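Local coordinates for 450aa long hypothetical fmu protein (Pyrococcus horikoshii, PDB 2YXL) that probably methylates carbon 5 of cytosine in RNA as a SAM-dependent enzyme of the RsmB/NOP family, and here carries sinefungin, an analogue of that cofactor, at residues I81-L86 with P124-Y129; G65-V70 with V92-A97; R16-A21 with T54-D59; L49-T54 with K225-F230. All blocks are in the same frame, centred on the assembly; numbering follows the deposited sequence.

Contact 1 of 4, residues I81-L86 with P124-Y129; sequences ILDPWL and PYVGMY
Leu-86 pushes both its methyls at the helix that starts at Pro-124. CD2 comes obliquely to the CD2-CE2 part of the Tyr-129 ring, 3.5 Å from Tyr-129 CD2 and 3.7 Å from Tyr-129 CE2. The other branch, CD1, packs beside the backbone, 3.9 Å from Val-126 O. The side chains of Leu-86 and Tyr-129 cross at about a right angle; with CG of Tyr-129 anti to its own N (chi1 180°), the ring extends toward the leucine. About one turn earlier, Val-126 brings its CG2 to 4.4 Å from Leu-86 CB and to the limit of contact with Asp-83 OD1.

Behind this first shell, Asp-83 fixes the backbone that carries Leu-86. Its OD1 accepts Leu-86 N at 3.0 Å in a nearly straight bond (161°), using the anti lone pair, and takes a weak bond from Trp-85 N as well. Further out, Ile-118 of helix 104-121 touches both Val-126 and Trp-85. The arrangement is a side-chain N-cap on helix 84-99, with the first turn it steadies packed on helix 124-138 in the all-helical N-terminal part of the chain.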
loop_
_atom_site.group_PDB
_atom_site.type_symbol
_atom_site.label_atom_id
_atom_site.label_comp_id
_atom_site.label_asym_id
_atom_site.label_seq_id
_atom_site.Cartn_x
_atom_site.Cartn_y
_atom_site.Cartn_z
ATOM N N ILE A 81 0.173 -12.829 -21.467
ATOM C CA ILE A 81 0.972 -12.822 -22.711
ATOM C C ILE A 81 0.492 -11.786 -23.731
ATOM O O ILE A 81 1.135 -11.569 -24.761
ATOM C CB ILE A 81 1.052 -14.219 -23.405
ATOM C CG1 ILE A 81 -0.320 -14.654 -23.935
ATOM C CG2 ILE A 81 1.688 -15.262 -22.477
ATOM C CD1 ILE A 81 -0.248 -15.667 -25.065
ATOM N N LEU A 82 -0.642 -11.160 -23.436
ATOM C CA LEU A 82 -1.261 -10.174 -24.305
ATOM C C LEU A 82 -0.683 -8.776 -24.079
ATOM O O LEU A 82 -0.063 -8.506 -23.048
ATOM C CB LEU A 82 -2.774 -10.161 -24.049
ATOM C CG LEU A 82 -3.782 -10.978 -24.875
ATOM C CD1 LEU A 82 -3.228 -12.238 -25.525
ATOM C CD2 LEU A 82 -4.999 -11.301 -24.019
ATOM N N ASP A 83 -0.892 -7.899 -25.062
ATOM C CA ASP A 83 -0.572 -6.467 -24.973
ATOM C C ASP A 83 -1.228 -5.823 -23.735
ATOM O O ASP A 83 -2.371 -6.154 -23.405
ATOM C CB ASP A 83 -1.025 -5.774 -26.270
ATOM C CG ASP A 83 -1.071 -4.257 -26.153
ATOM O OD1 ASP A 83 -2.086 -3.733 -25.636
ATOM O OD2 ASP A 83 -0.108 -3.588 -26.596
ATOM N N PRO A 84 -0.511 -4.893 -23.061
ATOM C CA PRO A 84 -0.962 -4.290 -21.796
ATOM C C PRO A 84 -2.293 -3.533 -21.890
ATOM O O PRO A 84 -3.078 -3.554 -20.932
ATOM C CB PRO A 84 0.160 -3.304 -21.447
ATOM C CG PRO A 84 1.319 -3.715 -22.249
ATOM C CD PRO A 84 0.792 -4.347 -23.490
ATOM N N TRP A 85 -2.541 -2.869 -23.018
ATOM C CA TRP A 85 -3.790 -2.120 -23.202
ATOM C C TRP A 85 -4.957 -3.071 -23.417
ATOM O O TRP A 85 -6.053 -2.845 -22.893
ATOM C CB TRP A 85 -3.678 -1.100 -24.346
ATOM C CG TRP A 85 -2.741 0.016 -24.008
ATOM C CD1 TRP A 85 -1.428 0.123 -24.371
ATOM C CD2 TRP A 85 -3.029 1.164 -23.203
ATOM N NE1 TRP A 85 -0.886 1.273 -23.854
ATOM C CE2 TRP A 85 -1.845 1.933 -23.132
ATOM C CE3 TRP A 85 -4.174 1.623 -22.538
ATOM C CZ2 TRP A 85 -1.773 3.137 -22.426
ATOM C CZ3 TRP A 85 -4.101 2.822 -21.833
ATOM C CH2 TRP A 85 -2.907 3.562 -21.781
ATOM N N LEU A 86 -4.710 -4.138 -24.177
ATOM C CA LEU A 86 -5.705 -5.183 -24.380
ATOM C C LEU A 86 -6.067 -5.851 -23.055
ATOM O O LEU A 86 -7.246 -5.947 -22.715
ATOM C CB LEU A 86 -5.216 -6.217 -25.395
ATOM C CG LEU A 86 -6.190 -7.327 -25.796
ATOM C CD1 LEU A 86 -7.503 -6.776 -26.364
ATOM C CD2 LEU A 86 -5.528 -8.255 -26.802
ATOM N N PRO A 124 -4.589 -0.638 -34.740
ATOM C CA PRO A 124 -5.976 -1.006 -35.063
ATOM C C PRO A 124 -6.344 -2.483 -34.835
ATOM O O PRO A 124 -7.474 -2.768 -34.432
ATOM C CB PRO A 124 -6.093 -0.640 -36.543
ATOM C CG PRO A 124 -5.172 0.510 -36.694
ATOM C CD PRO A 124 -4.001 0.206 -35.801
ATOM N N TYR A 125 -5.409 -3.401 -35.079
ATOM C CA TYR A 125 -5.676 -4.837 -34.919
ATOM C C TYR A 125 -6.045 -5.253 -33.490
ATOM O O TYR A 125 -6.812 -6.197 -33.306
ATOM C CB TYR A 125 -4.495 -5.695 -35.392
ATOM C CG TYR A 125 -4.243 -5.729 -36.882
ATOM C CD1 TYR A 125 -5.181 -5.238 -37.796
ATOM C CD2 TYR A 125 -3.065 -6.293 -37.387
ATOM C CE1 TYR A 125 -4.936 -5.281 -39.173
ATOM C CE2 TYR A 125 -2.817 -6.342 -38.754
ATOM C CZ TYR A 125 -3.753 -5.838 -39.637
ATOM O OH TYR A 125 -3.504 -5.888 -40.988
ATOM N N VAL A 126 -5.492 -4.574 -32.486
ATOM C CA VAL A 126 -5.806 -4.920 -31.091
ATOM C C VAL A 126 -7.186 -4.429 -30.650
ATOM O O VAL A 126 -7.882 -5.122 -29.898
ATOM C CB VAL A 126 -4.640 -4.604 -30.062
ATOM C CG1 VAL A 126 -3.379 -4.093 -30.758
ATOM C CG2 VAL A 126 -5.090 -3.686 -28.932
ATOM N N GLY A 127 -7.582 -3.255 -31.136
ATOM C CA GLY A 127 -8.942 -2.761 -30.944
ATOM C C GLY A 127 -9.961 -3.668 -31.612
ATOM O O GLY A 127 -11.025 -3.934 -31.049
ATOM N N MET A 128 -9.625 -4.143 -32.811
ATOM C CA MET A 128 -10.474 -5.072 -33.558
ATOM C C MET A 128 -10.647 -6.390 -32.810
ATOM O O MET A 128 -11.762 -6.898 -32.687
ATOM C CB MET A 128 -9.907 -5.339 -34.960
ATOM C CG MET A 128 -10.150 -4.234 -35.973
ATOM S SD MET A 128 -9.277 -4.552 -37.523
ATOM C CE MET A 128 -9.576 -3.020 -38.399
ATOM N N TYR A 129 -9.538 -6.929 -32.310
ATOM C CA TYR A 129 -9.542 -8.171 -31.541
ATOM C C TYR A 129 -10.427 -8.050 -30.296
ATOM O O TYR A 129 -11.186 -8.969 -29.977
ATOM C CB TYR A 129 -8.106 -8.561 -31.171
ATOM C CG TYR A 129 -7.973 -9.835 -30.368
ATOM C CD1 TYR A 129 -8.057 -11.086 -30.978
ATOM C CD2 TYR A 129 -7.743 -9.788 -28.997
ATOM C CE1 TYR A 129 -7.929 -12.259 -30.235
ATOM C CE2 TYR A 129 -7.610 -10.947 -28.247
ATOM C CZ TYR A 129 -7.706 -12.176 -28.869
ATOM O OH TYR A 129 -7.572 -13.319 -28.113
#

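Contact 2 of 4, residues G65-V70 with V92-A97; sequences GLIDKV and VAVDIA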
loop_
_atom_site.group_PDB
_atom_site.type_symbol
_atom_site.label_atom_id
_atom_site.label_comp_id
_atom_site.label_asym_id
_atom_site.label_seq_id
_atom_site.Cartn_x
_atom_site.Cartn_y
_atom_site.Cartn_z
ATOM N N GLY A 65 -6.984 -11.760 -10.176
ATOM C CA GLY A 65 -6.648 -13.150 -10.470
ATOM C C GLY A 65 -7.829 -13.976 -10.934
ATOM O O GLY A 65 -7.679 -14.892 -11.742
ATOM N N LEU A 66 -9.008 -13.649 -10.416
ATOM C CA LEU A 66 -10.231 -14.347 -10.787
ATOM C C LEU A 66 -10.721 -13.872 -12.154
ATOM O O LEU A 66 -11.137 -14.681 -12.991
ATOM C CB LEU A 66 -11.298 -14.164 -9.705
ATOM C CG LEU A 66 -10.977 -14.793 -8.341
ATOM C CD1 LEU A 66 -11.835 -14.193 -7.226
ATOM C CD2 LEU A 66 -11.123 -16.314 -8.377
ATOM N N ILE A 67 -10.652 -12.560 -12.374
ATOM C CA ILE A 67 -10.947 -11.959 -13.674
ATOM C C ILE A 67 -10.068 -12.576 -14.776
ATOM O O ILE A 67 -10.566 -12.943 -15.846
ATOM C CB ILE A 67 -10.807 -10.408 -13.617
ATOM C CG1 ILE A 67 -11.982 -9.800 -12.831
ATOM C CG2 ILE A 67 -10.719 -9.805 -15.016
ATOM C CD1 ILE A 67 -11.799 -8.345 -12.408
ATOM N N ASP A 68 -8.771 -12.710 -14.491
ATOM C CA ASP A 68 -7.815 -13.304 -15.429
ATOM C C ASP A 68 -8.171 -14.744 -15.802
ATOM O O ASP A 68 -8.082 -15.113 -16.975
ATOM C CB ASP A 68 -6.382 -13.227 -14.879
ATOM C CG ASP A 68 -5.817 -11.801 -14.873
ATOM O OD1 ASP A 68 -6.472 -10.873 -15.408
ATOM O OD2 ASP A 68 -4.707 -11.608 -14.329
ATOM N N LYS A 69 -8.583 -15.545 -14.816
ATOM C CA LYS A 69 -9.048 -16.916 -15.073
ATOM C C LYS A 69 -10.246 -16.959 -16.021
ATOM O O LYS A 69 -10.356 -17.876 -16.837
ATOM C CB LYS A 69 -9.401 -17.647 -13.778
ATOM C CG LYS A 69 -8.203 -18.119 -12.972
ATOM C CD LYS A 69 -8.624 -19.103 -11.883
ATOM C CE LYS A 69 -7.616 -19.141 -10.738
ATOM N NZ LYS A 69 -6.251 -19.550 -11.184
ATOM N N VAL A 70 -11.135 -15.972 -15.905
ATOM C CA VAL A 70 -12.275 -15.843 -16.813
ATOM C C VAL A 70 -11.801 -15.480 -18.221
ATOM O O VAL A 70 -12.255 -16.069 -19.207
ATOM C CB VAL A 70 -13.316 -14.804 -16.304
ATOM C CG1 VAL A 70 -14.356 -14.496 -17.383
ATOM C CG2 VAL A 70 -13.996 -15.299 -15.029
ATOM N N VAL A 92 -11.344 -4.670 -17.506
ATOM C CA VAL A 92 -12.403 -3.696 -17.311
ATOM C C VAL A 92 -13.753 -4.245 -17.793
ATOM O O VAL A 92 -14.761 -4.153 -17.077
ATOM C CB VAL A 92 -12.051 -2.359 -18.017
ATOM C CG1 VAL A 92 -13.271 -1.449 -18.140
ATOM C CG2 VAL A 92 -10.919 -1.650 -17.278
ATOM N N ALA A 93 -13.756 -4.830 -18.991
ATOM C CA ALA A 93 -14.982 -5.352 -19.601
ATOM C C ALA A 93 -15.560 -6.548 -18.844
ATOM O O ALA A 93 -16.770 -6.621 -18.631
ATOM C CB ALA A 93 -14.751 -5.702 -21.069
ATOM N N VAL A 94 -14.694 -7.476 -18.442
ATOM C CA VAL A 94 -15.115 -8.665 -17.695
ATOM C C VAL A 94 -15.694 -8.280 -16.331
ATOM O O VAL A 94 -16.724 -8.812 -15.916
ATOM C CB VAL A 94 -13.958 -9.698 -17.548
ATOM C CG1 VAL A 94 -14.294 -10.771 -16.508
ATOM C CG2 VAL A 94 -13.645 -10.342 -18.900
ATOM N N ASP A 95 -15.042 -7.338 -15.654
ATOM C CA ASP A 95 -15.511 -6.856 -14.357
ATOM C C ASP A 95 -16.862 -6.144 -14.456
ATOM O O ASP A 95 -17.744 -6.341 -13.613
ATOM C CB ASP A 95 -14.479 -5.919 -13.733
ATOM C CG ASP A 95 -14.801 -5.576 -12.300
ATOM O OD1 ASP A 95 -15.111 -4.398 -12.025
ATOM O OD2 ASP A 95 -14.756 -6.488 -11.449
ATOM N N ILE A 96 -17.013 -5.316 -15.487
ATOM C CA ILE A 96 -18.250 -4.573 -15.698
ATOM C C ILE A 96 -19.399 -5.520 -16.060
ATOM O O ILE A 96 -20.503 -5.392 -15.526
ATOM C CB ILE A 96 -18.064 -3.419 -16.721
ATOM C CG1 ILE A 96 -17.361 -2.238 -16.040
ATOM C CG2 ILE A 96 -19.397 -2.966 -17.291
ATOM C CD1 ILE A 96 -16.895 -1.140 -16.977
ATOM N N ALA A 97 -19.119 -6.484 -16.936
ATOM C CA ALA A 97 -20.126 -7.452 -17.382
ATOM C C ALA A 97 -20.575 -8.413 -16.280
ATOM O O ALA A 97 -21.758 -8.732 -16.181
ATOM C CB ALA A 97 -19.627 -8.230 -18.593
#
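Val-94 is the common partner of Ile-67 and Val-70 where helices 47-75 and 84-99 cross almost at right angles, 99° between the short segments with axes 9.8 Å apart. Its CG1 does the work: 3.8 Å from Val-70 CG1 and 4.0 Å from Ile-67 CG2. Ile-67 and Val-94 run past one another, pointing opposite ways, and the CG2 branch of Ile-67, anti to the backbone N, is the one laid against the valine. The other branch carries CD1 on to Asp-95, where it lies 3.9 Å from Asp-95 CB and also touches the carboxylate.

All four of these residues are buried. An alanine in place of Ile-67 would probably open a gap beside Val-94 CG1 and take away the CD1 methyl that packs on Asp-95. The solvent side is looser: Lys-69 is exposed and adds nothing to the crossing, while Asp-68, partly exposed, reaches Arg-91 of helix 84-99 in a salt bridge beside the buried core.

Around the crossing, Val-94 also meets Ile-137 of helix 124-138 and Ile-71 farther along helix 47-75. Tyr-140 leans on Val-70, and Val-92 turns to Ile-18, Ile-19 and Ile-22, placing the contact among helices 12-24, 47-75 and 124-138.

Contact 3 of 4, residues R16-A21 with T54-D59; sequences RAIIEA and TMIFYD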
loop_
_atom_site.group_PDB
_atom_site.type_symbol
_atom_site.label_atom_id
_atom_site.label_comp_id
_atom_site.label_asym_id
_atom_site.label_seq_id
_atom_site.Cartn_x
_atom_site.Cartn_y
_atom_site.Cartn_z
ATOM N N ARG A 16 -12.439 5.341 -21.024
ATOM C CA ARG A 16 -11.015 5.493 -21.301
ATOM C C ARG A 16 -10.226 5.672 -20.009
ATOM O O ARG A 16 -9.047 5.318 -19.939
ATOM C CB ARG A 16 -10.764 6.670 -22.246
ATOM C CG ARG A 16 -11.360 6.500 -23.642
ATOM C CD ARG A 16 -10.962 7.642 -24.566
ATOM N NE ARG A 16 -11.625 8.890 -24.195
ATOM C CZ ARG A 16 -12.689 9.395 -24.812
ATOM N NH1 ARG A 16 -13.227 8.776 -25.858
ATOM N NH2 ARG A 16 -13.213 10.532 -24.378
ATOM N N ALA A 17 -10.897 6.201 -18.986
ATOM C CA ALA A 17 -10.276 6.485 -17.695
ATOM C C ALA A 17 -9.868 5.237 -16.907
ATOM O O ALA A 17 -8.714 5.140 -16.480
ATOM C CB ALA A 17 -11.178 7.393 -16.852
ATOM N N ILE A 18 -10.789 4.291 -16.707
ATOM C CA ILE A 18 -10.456 3.084 -15.931
ATOM C C ILE A 18 -9.500 2.180 -16.685
ATOM O O ILE A 18 -8.658 1.538 -16.070
ATOM C CB ILE A 18 -11.672 2.207 -15.498
ATOM C CG1 ILE A 18 -12.987 2.709 -16.077
ATOM C CG2 ILE A 18 -11.690 2.010 -13.974
ATOM C CD1 ILE A 18 -13.325 2.064 -17.388
ATOM N N ILE A 19 -9.643 2.120 -18.008
ATOM C CA ILE A 19 -8.726 1.340 -18.834
ATOM C C ILE A 19 -7.301 1.849 -18.635
ATOM O O ILE A 19 -6.398 1.060 -18.356
ATOM C CB ILE A 19 -9.116 1.342 -20.338
ATOM C CG1 ILE A 19 -10.451 0.617 -20.542
ATOM C CG2 ILE A 19 -8.010 0.683 -21.185
ATOM C CD1 ILE A 19 -11.053 0.779 -21.926
ATOM N N GLU A 20 -7.111 3.164 -18.749
ATOM C CA GLU A 20 -5.798 3.767 -18.534
ATOM C C GLU A 20 -5.316 3.597 -17.088
ATOM O O GLU A 20 -4.128 3.374 -16.854
ATOM C CB GLU A 20 -5.774 5.239 -18.975
ATOM C CG GLU A 20 -4.430 5.945 -18.742
ATOM C CD GLU A 20 -3.922 6.739 -19.944
ATOM O OE1 GLU A 20 -2.692 6.958 -20.023
ATOM O OE2 GLU A 20 -4.728 7.141 -20.810
ATOM N N ALA A 21 -6.236 3.676 -16.129
ATOM C CA ALA A 21 -5.889 3.494 -14.717
ATOM C C ALA A 21 -5.450 2.061 -14.428
ATOM O O ALA A 21 -4.490 1.837 -13.689
ATOM C CB ALA A 21 -7.054 3.894 -13.814
ATOM N N THR A 54 -13.669 4.785 -9.289
ATOM C CA THR A 54 -12.785 4.379 -8.192
ATOM C C THR A 54 -13.228 3.034 -7.616
ATOM O O THR A 54 -12.402 2.155 -7.363
ATOM C CB THR A 54 -12.728 5.458 -7.079
ATOM O OG1 THR A 54 -12.145 6.653 -7.609
ATOM C CG2 THR A 54 -11.898 4.994 -5.884
ATOM N N MET A 55 -14.536 2.885 -7.420
ATOM C CA MET A 55 -15.122 1.630 -6.958
ATOM C C MET A 55 -14.795 0.480 -7.922
ATOM O O MET A 55 -14.399 -0.602 -7.485
ATOM C CB MET A 55 -16.637 1.797 -6.764
ATOM C CG MET A 55 -17.386 0.546 -6.305
ATOM S SD MET A 55 -17.801 -0.577 -7.663
ATOM C CE MET A 55 -19.125 0.322 -8.485
ATOM N N ILE A 56 -14.952 0.725 -9.222
ATOM C CA ILE A 56 -14.635 -0.272 -10.251
ATOM C C ILE A 56 -13.136 -0.602 -10.252
ATOM O O ILE A 56 -12.751 -1.773 -10.328
ATOM C CB ILE A 56 -15.117 0.179 -11.660
ATOM C CG1 ILE A 56 -16.652 0.237 -11.705
ATOM C CG2 ILE A 56 -14.579 -0.754 -12.758
ATOM C CD1 ILE A 56 -17.228 0.843 -12.976
ATOM N N PHE A 57 -12.310 0.438 -10.145
ATOM C CA PHE A 57 -10.857 0.302 -10.066
ATOM C C PHE A 57 -10.441 -0.712 -9.000
ATOM O O PHE A 57 -9.723 -1.671 -9.298
ATOM C CB PHE A 57 -10.214 1.671 -9.802
ATOM C CG PHE A 57 -8.713 1.640 -9.713
ATOM C CD1 PHE A 57 -8.078 1.554 -8.474
ATOM C CD2 PHE A 57 -7.931 1.711 -10.865
ATOM C CE1 PHE A 57 -6.684 1.529 -8.383
ATOM C CE2 PHE A 57 -6.538 1.688 -10.786
ATOM C CZ PHE A 57 -5.914 1.598 -9.540
ATOM N N TYR A 58 -10.905 -0.510 -7.770
ATOM C CA TYR A 58 -10.573 -1.412 -6.667
ATOM C C TYR A 58 -11.240 -2.782 -6.766
ATOM O O TYR A 58 -10.708 -3.765 -6.256
ATOM C CB TYR A 58 -10.871 -0.764 -5.308
ATOM C CG TYR A 58 -9.899 0.333 -4.937
ATOM C CD1 TYR A 58 -10.339 1.642 -4.745
ATOM C CD2 TYR A 58 -8.534 0.065 -4.790
ATOM C CE1 TYR A 58 -9.451 2.656 -4.406
ATOM C CE2 TYR A 58 -7.634 1.073 -4.455
ATOM C CZ TYR A 58 -8.100 2.365 -4.263
ATOM O OH TYR A 58 -7.222 3.369 -3.929
ATOM N N ASP A 59 -12.399 -2.846 -7.413
ATOM C CA ASP A 59 -13.062 -4.121 -7.660
ATOM C C ASP A 59 -12.220 -4.989 -8.601
ATOM O O ASP A 59 -12.102 -6.199 -8.394
ATOM C CB ASP A 59 -14.461 -3.893 -8.240
ATOM C CG ASP A 59 -15.353 -5.115 -8.121
ATOM O OD1 ASP A 59 -15.534 -5.622 -6.997
ATOM O OD2 ASP A 59 -15.893 -5.560 -9.151
#
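Ile-18 and Ala-21, one turn apart on helix 12-24, meet Ile-56 and Phe-57 on helix 47-75. The two short segments run the same way at 34°, their axes 10.2 Å apart at the nearest point.

The first group of contacts is aliphatic. Ile-18 CG2 sits 4.2 Å from Ile-56 CG2 and reaches the root of the next side chain, 4.4 Å from Phe-57 CB. On Ile-56 it is the branch lying anti to the backbone N that faces the other helix, while the CG1 branch, anti to the carbonyl carbon, carries CD1 outward from its helix.

The second group involves the aromatic ring. With its CG anti to the backbone N (chi1 -180°), Phe-57 is swung over to Ala-21, and Ala-21 CB rests 3.8 Å from both Phe-57 CD2 and Phe-57 CE2. Ala-21 O comes to the ring at its edge, near its plane, 3.6 Å from Phe-57 CE2. Within its own helix, Phe-57 also places CD1 over the centre of the Tyr-58 ring, covering one face.

Charged groups keep to the flanks, with Glu-20 bridged to Arg-121 and Asp-59 to Lys-63, and Ala-38 of helix 32-41 covers Ala-21. The touching side chains are thus all apolar and buried. Besides a backbone N near Ile-18 CG2, Ala-21 O is the polar atom that comes close, and its place beside the ring edge may be mildly favourable. The pairing therefore probably depends on close fit and exclusion of water, with little from directed bonds.

Contact 4 of 4, residues L49-T54 with K225-F230; sequences LNRVLT and KGPYNF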
loop_
_atom_site.group_PDB
_atom_site.type_symbol
_atom_site.label_atom_id
_atom_site.label_comp_id
_atom_site.label_asym_id
_atom_site.label_seq_id
_atom_site.Cartn_x
_atom_site.Cartn_y
_atom_site.Cartn_z
ATOM N N LEU A 49 -18.859 10.371 -10.877
ATOM C CA LEU A 49 -18.081 9.540 -11.788
ATOM C C LEU A 49 -16.784 9.086 -11.125
ATOM O O LEU A 49 -16.402 7.920 -11.239
ATOM C CB LEU A 49 -17.787 10.282 -13.098
ATOM C CG LEU A 49 -17.108 9.483 -14.218
ATOM C CD1 LEU A 49 -17.981 8.323 -14.677
ATOM C CD2 LEU A 49 -16.758 10.386 -15.391
ATOM N N ASN A 50 -16.125 10.011 -10.429
ATOM C CA ASN A 50 -14.902 9.711 -9.686
ATOM C C ASN A 50 -15.113 8.555 -8.712
ATOM O O ASN A 50 -14.275 7.662 -8.616
ATOM C CB ASN A 50 -14.412 10.957 -8.938
ATOM C CG ASN A 50 -12.932 10.892 -8.590
ATOM O OD1 ASN A 50 -12.496 10.049 -7.801
ATOM N ND2 ASN A 50 -12.152 11.798 -9.172
ATOM N N ARG A 51 -16.246 8.579 -8.012
ATOM C CA ARG A 51 -16.623 7.539 -7.055
ATOM C C ARG A 51 -16.863 6.192 -7.745
ATOM O O ARG A 51 -16.267 5.182 -7.362
ATOM C CB ARG A 51 -17.865 7.976 -6.268
ATOM C CG ARG A 51 -18.247 7.060 -5.117
ATOM C CD ARG A 51 -19.397 7.631 -4.298
ATOM N NE ARG A 51 -19.016 8.829 -3.549
ATOM C CZ ARG A 51 -19.463 10.057 -3.801
ATOM N NH1 ARG A 51 -20.329 10.275 -4.786
ATOM N NH2 ARG A 51 -19.052 11.075 -3.057
ATOM N N VAL A 52 -17.725 6.193 -8.759
ATOM C CA VAL A 52 -18.074 4.987 -9.513
ATOM C C VAL A 52 -16.840 4.313 -10.143
ATOM O O VAL A 52 -16.659 3.099 -10.024
ATOM C CB VAL A 52 -19.160 5.298 -10.586
ATOM C CG1 VAL A 52 -19.229 4.217 -11.650
ATOM C CG2 VAL A 52 -20.519 5.476 -9.926
ATOM N N LEU A 53 -15.994 5.109 -10.791
ATOM C CA LEU A 53 -14.799 4.590 -11.439
ATOM C C LEU A 53 -13.749 4.112 -10.439
ATOM O O LEU A 53 -13.036 3.146 -10.707
ATOM C CB LEU A 53 -14.200 5.624 -12.395
ATOM C CG LEU A 53 -15.022 6.074 -13.609
ATOM C CD1 LEU A 53 -14.180 6.985 -14.481
ATOM C CD2 LEU A 53 -15.559 4.903 -14.425
ATOM N N THR A 54 -13.669 4.785 -9.289
ATOM C CA THR A 54 -12.785 4.379 -8.192
ATOM C C THR A 54 -13.228 3.034 -7.616
ATOM O O THR A 54 -12.402 2.155 -7.363
ATOM C CB THR A 54 -12.728 5.458 -7.079
ATOM O OG1 THR A 54 -12.145 6.653 -7.609
ATOM C CG2 THR A 54 -11.898 4.994 -5.884
ATOM N N LYS A 225 -12.811 10.709 4.153
ATOM C CA LYS A 225 -13.597 9.977 3.169
ATOM C C LYS A 225 -13.334 10.542 1.776
ATOM O O LYS A 225 -13.642 11.705 1.499
ATOM C CB LYS A 225 -15.092 10.042 3.513
ATOM C CG LYS A 225 -15.945 8.966 2.845
ATOM C CD LYS A 225 -17.371 8.990 3.377
ATOM C CE LYS A 225 -18.091 7.663 3.171
ATOM N NZ LYS A 225 -18.516 7.446 1.759
ATOM N N GLY A 226 -12.759 9.711 0.909
ATOM C CA GLY A 226 -12.463 10.092 -0.470
ATOM C C GLY A 226 -13.710 10.399 -1.286
ATOM O O GLY A 226 -14.827 10.182 -0.811
ATOM N N PRO A 227 -13.533 10.908 -2.522
ATOM C CA PRO A 227 -12.238 11.198 -3.138
ATOM C C PRO A 227 -11.657 12.541 -2.696
ATOM O O PRO A 227 -12.401 13.487 -2.429
ATOM C CB PRO A 227 -12.562 11.217 -4.630
ATOM C CG PRO A 227 -13.983 11.648 -4.703
ATOM C CD PRO A 227 -14.656 11.232 -3.421
ATOM N N TYR A 228 -10.331 12.606 -2.617
ATOM C CA TYR A 228 -9.637 13.817 -2.202
ATOM C C TYR A 228 -8.430 14.090 -3.093
ATOM O O TYR A 228 -7.509 13.273 -3.178
ATOM C CB TYR A 228 -9.208 13.703 -0.738
ATOM C CG TYR A 228 -8.623 14.970 -0.159
ATOM C CD1 TYR A 228 -9.449 16.007 0.271
ATOM C CD2 TYR A 228 -7.242 15.128 -0.030
ATOM C CE1 TYR A 228 -8.919 17.173 0.809
ATOM C CE2 TYR A 228 -6.700 16.290 0.508
ATOM C CZ TYR A 228 -7.546 17.308 0.927
ATOM O OH TYR A 228 -7.024 18.462 1.462
ATOM N N ASN A 229 -8.449 15.245 -3.750
ATOM C CA ASN A 229 -7.368 15.649 -4.641
ATOM C C ASN A 229 -6.220 16.306 -3.874
ATOM O O ASN A 229 -6.368 17.404 -3.332
ATOM C CB ASN A 229 -7.905 16.582 -5.732
ATOM C CG ASN A 229 -6.950 16.733 -6.909
ATOM O OD1 ASN A 229 -7.251 17.439 -7.872
ATOM N ND2 ASN A 229 -5.799 16.072 -6.838
ATOM N N PHE A 230 -5.079 15.621 -3.840
ATOM C CA PHE A 230 -3.905 16.081 -3.094
ATOM C C PHE A 230 -3.090 17.162 -3.807
ATOM O O PHE A 230 -2.481 18.009 -3.149
ATOM C CB PHE A 230 -3.000 14.900 -2.723
ATOM C CG PHE A 230 -3.527 14.060 -1.589
ATOM C CD1 PHE A 230 -4.147 12.839 -1.840
ATOM C CD2 PHE A 230 -3.398 14.487 -0.269
ATOM C CE1 PHE A 230 -4.635 12.054 -0.790
ATOM C CE2 PHE A 230 -3.885 13.713 0.785
ATOM C CZ PHE A 230 -4.506 12.495 0.524
#
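Asn-50 and Pro-227 run antiparallel to one another, side by side, the amide of one against the ring carbons of the other. The closest atom is the oxygen: Asn-50 OD1 is 3.4 Å from Pro-227 CB and 3.8 Å from Pro-227 CG, while Asn-50 CG sits 4.0 Å from Pro-227 CB. The side chain gets there because CG stands anti to the backbone N (chi1 -158°), which turns the amide off the helix and over the proline. Arg-51 comes to the other end of the ring more distantly and obliquely, its NH2 4.4 Å from Pro-227 CD.

Pro-227 follows a cis peptide bond in the loop after strand 221-225 of the ferredoxin-like domain, a loop that here reaches the long helix 47-75 of the helical N-terminal part. An alanine at Asn-50 removes the amide, which would probably leave CB and CG of Pro-227 without their cover on the helix side and the loop less firmly placed.

On the helix itself, Asn-50 O is gripped twice from opposite faces of its carbonyl plane, by the amide N of Thr-54 and by its hydroxyl, Thr-54 OG1 at 2.6 Å with a C=O...donor angle of 152°. Nearby, Arg-51 NE and Lys-225 NZ are 5.5 Å apart. Glu-185 probably offsets these like charges, being salt-bridged to Lys-225 and in a long, weak ion pair with Arg-51.

In the fold
From the N terminus, contact 3 is the first to close, bringing helix 12-24 against helix 47-75. Contact 4 opens inside that loop, at 49-54, and crosses it, since its second half comes only at 225-230 in the ferredoxin-like domain; the two share Thr-54. Contact 2 then opens on the same long helix, and contact 1 opens at the start of helix 84-99 before contact 2 closes, so these two also cross. Both nest within the loop of contact 4. Contacts 1 to 3 tie the N-terminal helices together, with contact 3 touching both others, whereas contact 4 joins this bundle to the next domain.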